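Local coordinates for F420-dependent methylenetetrahydromethanopterin dehydrogenase (Methanopyrus kandleri, PDB 1QV9), which catalyses the reversible, coenzyme F420-dependent reduction of methenyl-tetrahydromethanopterin to methylene-tetrahydromethanopterin on the route from carbon dioxide to methane, at residues A[43-46]-A[47-50]; A[104-107]-A[108-112]; A[135-138]-A[139-143]. All blocks are in the same frame, centred on the assembly; numbering follows the deposited sequence. Where two conformers were deposited one is given.

All three contacts are local, each between residues a few positions apart, in or at the start of a helix, and none touches another. Contact 1 is a surface cap at the start of helix 46-63, where a carboxylate takes up a backbone N-H. Contact 2, partly buried, lies on the short helix 106-111 between two parallel strands, and acidic groups, a lysine and waters dominate its outer side. Contacts 1 and 2 both lean on helix 78-88, though their centres stand about 20 Å apart. Contact 3 is wholly buried in helix 134-150, on the opposite side of the chain's centre from contact 2. There backbone bonds and apolar packing prevail, and its glutamate pairs with arginines of a second subunit.

Contact 1. Residues A[43-46]-A[47-50]; sequences KMDP and ECVE
Asp45 is the N-cap of helix 46-63, and its carboxylate reaches forward over the first turn to Cys48. Asp45 OD2 accepts from Cys48 N at 3.0 Å in a nearly straight bond, the donor standing 48° out of the carboxylate plane. The fold-back depends on chi1 of 52°, which sets Asp45 CG between its own backbone N and carbonyl carbon. The other oxygen, Asp45 OD1, lies 3.2 Å from Cys48 SG. Lys43 CB packs alongside that sulfur at 3.7 Å, while the lysine's amine leads away to a salt bridge with Asp25 of the second subunit. On the tight inner side the first helical bond, Val49 N to Asp45 O at 2.9 Å, runs almost straight. The CG2 branch of Val49 presses on the same carbonyl, 3.4 Å from Asp45 O, and the valine continues inward onto Ala83 of helix 78-88. The outer side, where Pro46 and Glu47 are exposed, is polar rather than packed. Glu47 bends at chi2 and brings OE1 within 3.1 Å of Asp45 OD2, the two carboxylate planes turned 74° apart. Such closeness of two acids would be unfavourable if both were charged, although the helix start probably eases it. Further along, Glu50 extends outward from the turn, and one water donates to Glu50 OE2 at 2.6 Å and, weakly, to Pro46 O.

Contact 2. Residues A[104-107]-A[108-112]; sequences KVKD and EMEEQ
Glu110 OE2 is gripped by two groups: Lys106 NZ, one turn back on the same helix, and the hydroxyl of Tyr116 on the neighbouring strand. The i to i+4 salt bridge from Lys106 NZ is 3.2 Å long and meets Glu110 OE2 from above the carboxylate plane, 44° out of it. The two side chains run alongside each other in one direction; Glu110 is extended beyond CG, whereas Lys106 curls at chi3 (81°) and again at chi4, which brings its amine back over the glutamate. The second oxygen, Glu110 OE1, takes a water. That water bridges from the side, donating to Glu110 OE1 at 2.7 Å and to Asp107 OD1 at 3.0 Å, two oxygens that themselves lie 4.4 Å apart.

Elsewhere on the helix, Val105, at the N-cap position, sets its CG1 branch against the carboxylate of Glu108, 3.9 Å from Glu108 OE2, and its side chain also touches Pro75 and Arg84. Glu108 OE1 forms a salt bridge with Arg84 of helix 78-88, so the valine packs beside an ion pair. The first turn is closed by Met109 N bonding to Val105 O at 2.9 Å, nearly along the C=O axis. Glu108 N lies too early in the helix for such a bond and instead donates to a water, 2.9 Å away, which in turn donates to Lys104 O.

Within this beta-alpha-beta unit, then, acidic side chains of the short helix 106-111 tie it both to strand 115-119 and to helix 78-88. Contacts from lysine, tyrosine, arginine and water would probably favour the ionised carboxylates.

Contact 3. Residues A[135-138]-A[139-143]; sequences VEMA and IYNAD
Val135 and Ile139 meet one turn apart, by backbone and by side chain. Ile139 N donates to Val135 O at 3.0 Å, the donor tilted slightly from the carbonyl plane. Beside this bond the isoleucine runs back toward Val135: its CG1 lies beside the backbone N (chi1 -67°), and CD1 reaches Val135 CG1 at 3.8 Å. The two branched chains cross obliquely, and both rest on Arg252 of the second subunit.

The next three carbonyls are taken up in turn. Glu136 O receives Tyr140 N at 3.0 Å. Met137 O accepts from Asn141 N at 3.2 Å, with the donor well above the carbonyl plane, 40° out of it. Ala138 O receives Ala142 N at 2.8 Å, the shortest of the series. At the start of the helix, Glu136 N bonds to OD1 of Asp133, just before the helix begins.

Buried polar ends find their partners beyond this turn. Glu136 OE2 is held by two salt bridges, to Arg252 and Arg263 of the second subunit, which would be expected to keep the buried carboxylate ionised. Tyr140 swings away from the turn, and its hydroxyl bonds to Ala123 O while the ring meets that of His238 with the planes at about 40°. The methyl of Ala138 packs on Ala149 of the second subunit.

One flank of helix 134-150 packs on helix 227-257 of its own chain and another on the second subunit. It is a regular alpha-helical turn with i to i+4 bonds, buried between helices within a subunit and across the interface of an oligomer built as a trimer of dimers.

Contact 1. Residues A[43-46]-A[47-50]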
loop_
_atom_site.group_PDB
_atom_site.type_symbol
_atom_site.label_atom_id
_atom_site.label_comp_id
_atom_site.label_asym_id
_atom_site.label_seq_id
_atom_site.Cartn_x
_atom_site.Cartn_y
_atom_site.Cartn_z
ATOM N N LYS A 43 30.503 -2.764 20.978
ATOM C CA LYS A 43 31.100 -3.723 21.902
ATOM C C LYS A 43 30.597 -3.494 23.308
ATOM O O LYS A 43 30.556 -2.362 23.803
ATOM C CB LYS A 43 32.622 -3.677 21.818
ATOM C CG LYS A 43 33.137 -4.219 20.463
ATOM C CD LYS A 43 34.643 -4.487 20.487
ATOM C CE LYS A 43 35.173 -4.948 19.114
ATOM N NZ LYS A 43 34.377 -6.064 18.524
HETATM N N MSE A 44 30.199 -4.591 23.934
HETATM C CA MSE A 44 29.618 -4.544 25.270
HETATM C C MSE A 44 30.099 -5.674 26.178
HETATM O O MSE A 44 29.384 -6.104 27.087
HETATM C CB MSE A 44 28.083 -4.541 25.159
HETATM C CG MSE A 44 27.488 -5.744 24.381
HETATM SE SE MSE A 44 25.558 -5.788 24.451
HETATM C CE MSE A 44 25.341 -6.534 26.268
ATOM N N ASP A 45 31.320 -6.138 25.927
ATOM C CA ASP A 45 31.913 -7.157 26.792
ATOM C C ASP A 45 32.423 -6.428 28.046
ATOM O O ASP A 45 32.600 -5.216 28.054
ATOM C CB ASP A 45 33.082 -7.819 26.086
ATOM C CG ASP A 45 34.056 -6.802 25.570
ATOM O OD1 ASP A 45 33.825 -6.276 24.462
ATOM O OD2 ASP A 45 35.021 -6.488 26.290
ATOM N N PRO A 46 32.735 -7.173 29.121
ATOM C CA PRO A 46 33.211 -6.504 30.332
ATOM C C PRO A 46 34.400 -5.550 30.178
ATOM O O PRO A 46 34.437 -4.492 30.797
ATOM C CB PRO A 46 33.517 -7.670 31.273
ATOM C CG PRO A 46 32.560 -8.735 30.815
ATOM C CD PRO A 46 32.664 -8.628 29.310
ATOM N N GLU A 47 35.386 -5.925 29.366
ATOM C CA GLU A 47 36.557 -5.073 29.203
ATOM C C GLU A 47 36.183 -3.733 28.583
ATOM O O GLU A 47 36.602 -2.677 29.068
ATOM C CB GLU A 47 37.613 -5.775 28.335
ATOM C CG GLU A 47 38.018 -7.168 28.833
ATOM C CD GLU A 47 37.297 -8.317 28.104
ATOM O OE1 GLU A 47 36.081 -8.554 28.348
ATOM O OE2 GLU A 47 37.964 -8.986 27.271
ATOM N N CYS A 48 35.391 -3.789 27.515
ATOM C CA CYS A 48 34.971 -2.578 26.826
ATOM C C CYS A 48 34.058 -1.742 27.706
ATOM O O CYS A 48 34.214 -0.515 27.769
ATOM C CB CYS A 48 34.269 -2.935 25.510
ATOM S SG CYS A 48 35.478 -3.512 24.241
ATOM N N VAL A 49 33.115 -2.382 28.399
ATOM C CA VAL A 49 32.202 -1.594 29.245
ATOM C C VAL A 49 32.959 -0.906 30.368
ATOM O O VAL A 49 32.689 0.266 30.691
ATOM C CB VAL A 49 31.038 -2.454 29.781
ATOM C CG1 VAL A 49 30.168 -1.603 30.767
ATOM C CG2 VAL A 49 30.142 -2.901 28.595
ATOM N N GLU A 50 33.916 -1.606 30.971
ATOM C CA GLU A 50 34.702 -0.986 32.041
ATOM C C GLU A 50 35.420 0.245 31.485
ATOM O O GLU A 50 35.477 1.287 32.118
ATOM C CB GLU A 50 35.699 -1.994 32.648
ATOM C CG GLU A 50 36.587 -1.374 33.712
ATOM C CD GLU A 50 37.392 -2.387 34.514
ATOM O OE1 GLU A 50 38.048 -1.969 35.486
ATOM O OE2 GLU A 50 37.366 -3.591 34.186
HETATM O O HOH W 1 35.836 -5.404 33.228
#

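Contact 2. Residues A[104-107]-A[108-112]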
loop_
_atom_site.group_PDB
_atom_site.type_symbol
_atom_site.label_atom_id
_atom_site.label_comp_id
_atom_site.label_asym_id
_atom_site.label_seq_id
_atom_site.Cartn_x
_atom_site.Cartn_y
_atom_site.Cartn_z
ATOM N N LYS A 104 15.340 -9.536 34.694
ATOM C CA LYS A 104 16.023 -10.500 35.565
ATOM C C LYS A 104 16.820 -9.844 36.698
ATOM O O LYS A 104 17.022 -10.455 37.754
ATOM C CB LYS A 104 16.979 -11.357 34.734
ATOM C CG LYS A 104 16.286 -12.331 33.789
ATOM C CD LYS A 104 17.268 -12.993 32.837
ATOM C CE LYS A 104 17.695 -12.017 31.734
ATOM N NZ LYS A 104 18.848 -12.505 30.965
ATOM N N VAL A 105 17.291 -8.615 36.501
ATOM C CA VAL A 105 18.082 -7.951 37.535
ATOM C C VAL A 105 17.442 -6.693 38.112
ATOM O O VAL A 105 18.105 -5.812 38.647
ATOM C CB VAL A 105 19.530 -7.659 37.030
ATOM C CG1 VAL A 105 20.259 -8.965 36.808
ATOM C CG2 VAL A 105 19.502 -6.874 35.699
ATOM N N LYS A 106 16.124 -6.631 38.020
ATOM C CA LYS A 106 15.392 -5.509 38.546
ATOM C C LYS A 106 15.673 -5.380 40.052
ATOM O O LYS A 106 15.932 -4.285 40.557
ATOM C CB LYS A 106 13.891 -5.740 38.297
ATOM C CG LYS A 106 13.033 -4.513 38.429
ATOM C CD LYS A 106 11.570 -4.792 38.007
ATOM C CE LYS A 106 10.774 -5.467 39.122
ATOM N NZ LYS A 106 10.782 -4.717 40.417
ATOM N N ASP A 107 15.600 -6.500 40.770
ATOM C CA ASP A 107 15.830 -6.421 42.210
ATOM C C ASP A 107 17.263 -5.981 42.509
ATOM O O ASP A 107 17.483 -5.170 43.404
ATOM C CB ASP A 107 15.525 -7.772 42.888
ATOM C CG ASP A 107 14.036 -8.078 42.937
ATOM O OD1 ASP A 107 13.219 -7.132 42.951
ATOM O OD2 ASP A 107 13.687 -9.271 42.975
ATOM N N GLU A 108 18.230 -6.510 41.754
ATOM C CA GLU A 108 19.626 -6.117 41.931
ATOM C C GLU A 108 19.778 -4.624 41.727
ATOM O O GLU A 108 20.454 -3.957 42.494
ATOM C CB GLU A 108 20.551 -6.813 40.920
ATOM C CG GLU A 108 20.965 -8.217 41.260
ATOM C CD GLU A 108 22.053 -8.755 40.318
ATOM O OE1 GLU A 108 22.903 -7.962 39.823
ATOM O OE2 GLU A 108 22.062 -9.987 40.089
HETATM N N MSE A 109 19.161 -4.085 40.679
HETATM C CA MSE A 109 19.313 -2.656 40.450
HETATM C C MSE A 109 18.725 -1.817 41.551
HETATM O O MSE A 109 19.304 -0.805 41.930
HETATM C CB MSE A 109 18.701 -2.237 39.102
HETATM C CG MSE A 109 19.509 -2.736 37.921
HETATM SE SE MSE A 109 18.888 -2.111 36.180
HETATM C CE MSE A 109 17.251 -3.205 36.045
ATOM N N GLU A 110 17.570 -2.227 42.074
ATOM C CA GLU A 110 16.959 -1.434 43.142
ATOM C C GLU A 110 17.875 -1.457 44.365
ATOM O O GLU A 110 18.064 -0.446 45.015
ATOM C CB GLU A 110 15.555 -1.958 43.464
ATOM C CG GLU A 110 14.632 -1.848 42.242
ATOM C CD GLU A 110 13.213 -2.322 42.479
ATOM O OE1 GLU A 110 12.914 -2.794 43.596
ATOM O OE2 GLU A 110 12.393 -2.234 41.538
ATOM N N GLU A 111 18.480 -2.602 44.634
ATOM C CA GLU A 111 19.411 -2.713 45.760
ATOM C C GLU A 111 20.661 -1.854 45.500
ATOM O O GLU A 111 21.256 -1.323 46.430
ATOM C CB GLU A 111 19.831 -4.170 45.959
ATOM C CG GLU A 111 20.719 -4.377 47.188
ATOM C CD GLU A 111 21.208 -5.810 47.333
ATOM O OE1 GLU A 111 20.368 -6.739 47.265
ATOM O OE2 GLU A 111 22.431 -6.009 47.524
ATOM N N GLN A 112 21.026 -1.698 44.224
ATOM C CA GLN A 112 22.191 -0.918 43.824
ATOM C C GLN A 112 21.883 0.558 43.818
ATOM O O GLN A 112 22.760 1.367 43.540
ATOM C CB GLN A 112 22.691 -1.354 42.417
ATOM C CG GLN A 112 23.354 -2.709 42.385
ATOM C CD GLN A 112 23.644 -3.203 40.962
ATOM O OE1 GLN A 112 22.791 -3.119 40.088
ATOM N NE2 GLN A 112 24.834 -3.759 40.748
HETATM O O HOH W 2 18.036 -9.103 40.510
HETATM O O HOH W 3 13.677 -4.989 44.985
#

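Contact 3. Residues A[135-138]-A[139-143]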
loop_
_atom_site.group_PDB
_atom_site.type_symbol
_atom_site.label_atom_id
_atom_site.label_comp_id
_atom_site.label_asym_id
_atom_site.label_seq_id
_atom_site.Cartn_x
_atom_site.Cartn_y
_atom_site.Cartn_z
ATOM N N VAL A 135 24.120 -3.066 6.340
ATOM C CA VAL A 135 22.890 -2.528 5.769
ATOM C C VAL A 135 21.650 -3.102 6.435
ATOM O O VAL A 135 20.729 -2.358 6.767
ATOM C CB VAL A 135 22.859 -2.731 4.232
ATOM C CG1 VAL A 135 21.446 -2.555 3.661
ATOM C CG2 VAL A 135 23.801 -1.732 3.630
ATOM N N GLU A 136 21.572 -4.427 6.615
ATOM C CA GLU A 136 20.404 -5.029 7.234
ATOM C C GLU A 136 20.249 -4.526 8.682
ATOM O O GLU A 136 19.125 -4.318 9.154
ATOM C CB GLU A 136 20.500 -6.580 7.239
ATOM C CG GLU A 136 19.271 -7.274 7.834
ATOM C CD GLU A 136 18.008 -7.070 7.021
ATOM O OE1 GLU A 136 16.947 -6.749 7.615
ATOM O OE2 GLU A 136 18.047 -7.236 5.785
HETATM N N MSE A 137 21.371 -4.334 9.385
HETATM C CA MSE A 137 21.353 -3.841 10.774
HETATM C C MSE A 137 20.795 -2.401 10.833
HETATM O O MSE A 137 20.163 -2.000 11.804
HETATM C CB MSE A 137 22.750 -3.831 11.383
HETATM C CG MSE A 137 22.807 -3.042 12.685
HETATM SE SE MSE A 137 24.582 -2.528 13.204
HETATM C CE MSE A 137 24.909 -1.080 11.959
ATOM N N ALA A 138 21.075 -1.622 9.803
ATOM C CA ALA A 138 20.536 -0.237 9.737
ATOM C C ALA A 138 19.056 -0.239 9.355
ATOM O O ALA A 138 18.270 0.562 9.910
ATOM C CB ALA A 138 21.345 0.623 8.739
ATOM N N ILE A 139 18.637 -1.121 8.440
ATOM C CA ILE A 139 17.233 -1.202 8.047
ATOM C C ILE A 139 16.394 -1.611 9.252
ATOM O O ILE A 139 15.340 -1.052 9.523
ATOM C CB ILE A 139 17.045 -2.195 6.895
ATOM C CG1 ILE A 139 17.733 -1.607 5.657
ATOM C CG2 ILE A 139 15.566 -2.500 6.671
ATOM C CD1 ILE A 139 17.701 -2.540 4.459
ATOM N N TYR A 140 16.853 -2.606 10.008
ATOM C CA TYR A 140 16.101 -3.012 11.186
ATOM C C TYR A 140 15.992 -1.879 12.198
ATOM O O TYR A 140 14.918 -1.651 12.749
ATOM C CB TYR A 140 16.823 -4.209 11.861
ATOM C CG TYR A 140 16.171 -4.704 13.127
ATOM C CD1 TYR A 140 15.240 -5.731 13.069
ATOM C CD2 TYR A 140 16.487 -4.141 14.373
ATOM C CE1 TYR A 140 14.623 -6.223 14.254
ATOM C CE2 TYR A 140 15.870 -4.607 15.556
ATOM C CZ TYR A 140 14.952 -5.653 15.477
ATOM O OH TYR A 140 14.390 -6.132 16.653
ATOM N N ASN A 141 17.119 -1.219 12.450
ATOM C CA ASN A 141 17.080 -0.105 13.401
ATOM C C ASN A 141 16.152 1.004 12.909
ATOM O O ASN A 141 15.532 1.673 13.746
ATOM C CB ASN A 141 18.463 0.412 13.705
ATOM C CG ASN A 141 19.123 -0.441 14.751
ATOM O OD1 ASN A 141 19.884 -1.360 14.442
ATOM N ND2 ASN A 141 18.779 -0.181 16.006
ATOM N N ALA A 142 16.076 1.223 11.602
ATOM C CA ALA A 142 15.136 2.242 11.078
ATOM C C ALA A 142 13.702 1.840 11.413
ATOM O O ALA A 142 12.893 2.661 11.824
ATOM C CB ALA A 142 15.296 2.386 9.541
ATOM N N ASP A 143 13.361 0.555 11.238
ATOM C CA ASP A 143 12.029 0.114 11.544
ATOM C C ASP A 143 11.744 0.201 13.038
ATOM O O ASP A 143 10.644 0.652 13.429
ATOM C CB ASP A 143 11.818 -1.323 11.042
ATOM C CG ASP A 143 11.618 -1.383 9.535
ATOM O OD1 ASP A 143 11.158 -0.379 8.924
ATOM O OD2 ASP A 143 11.913 -2.450 8.943
#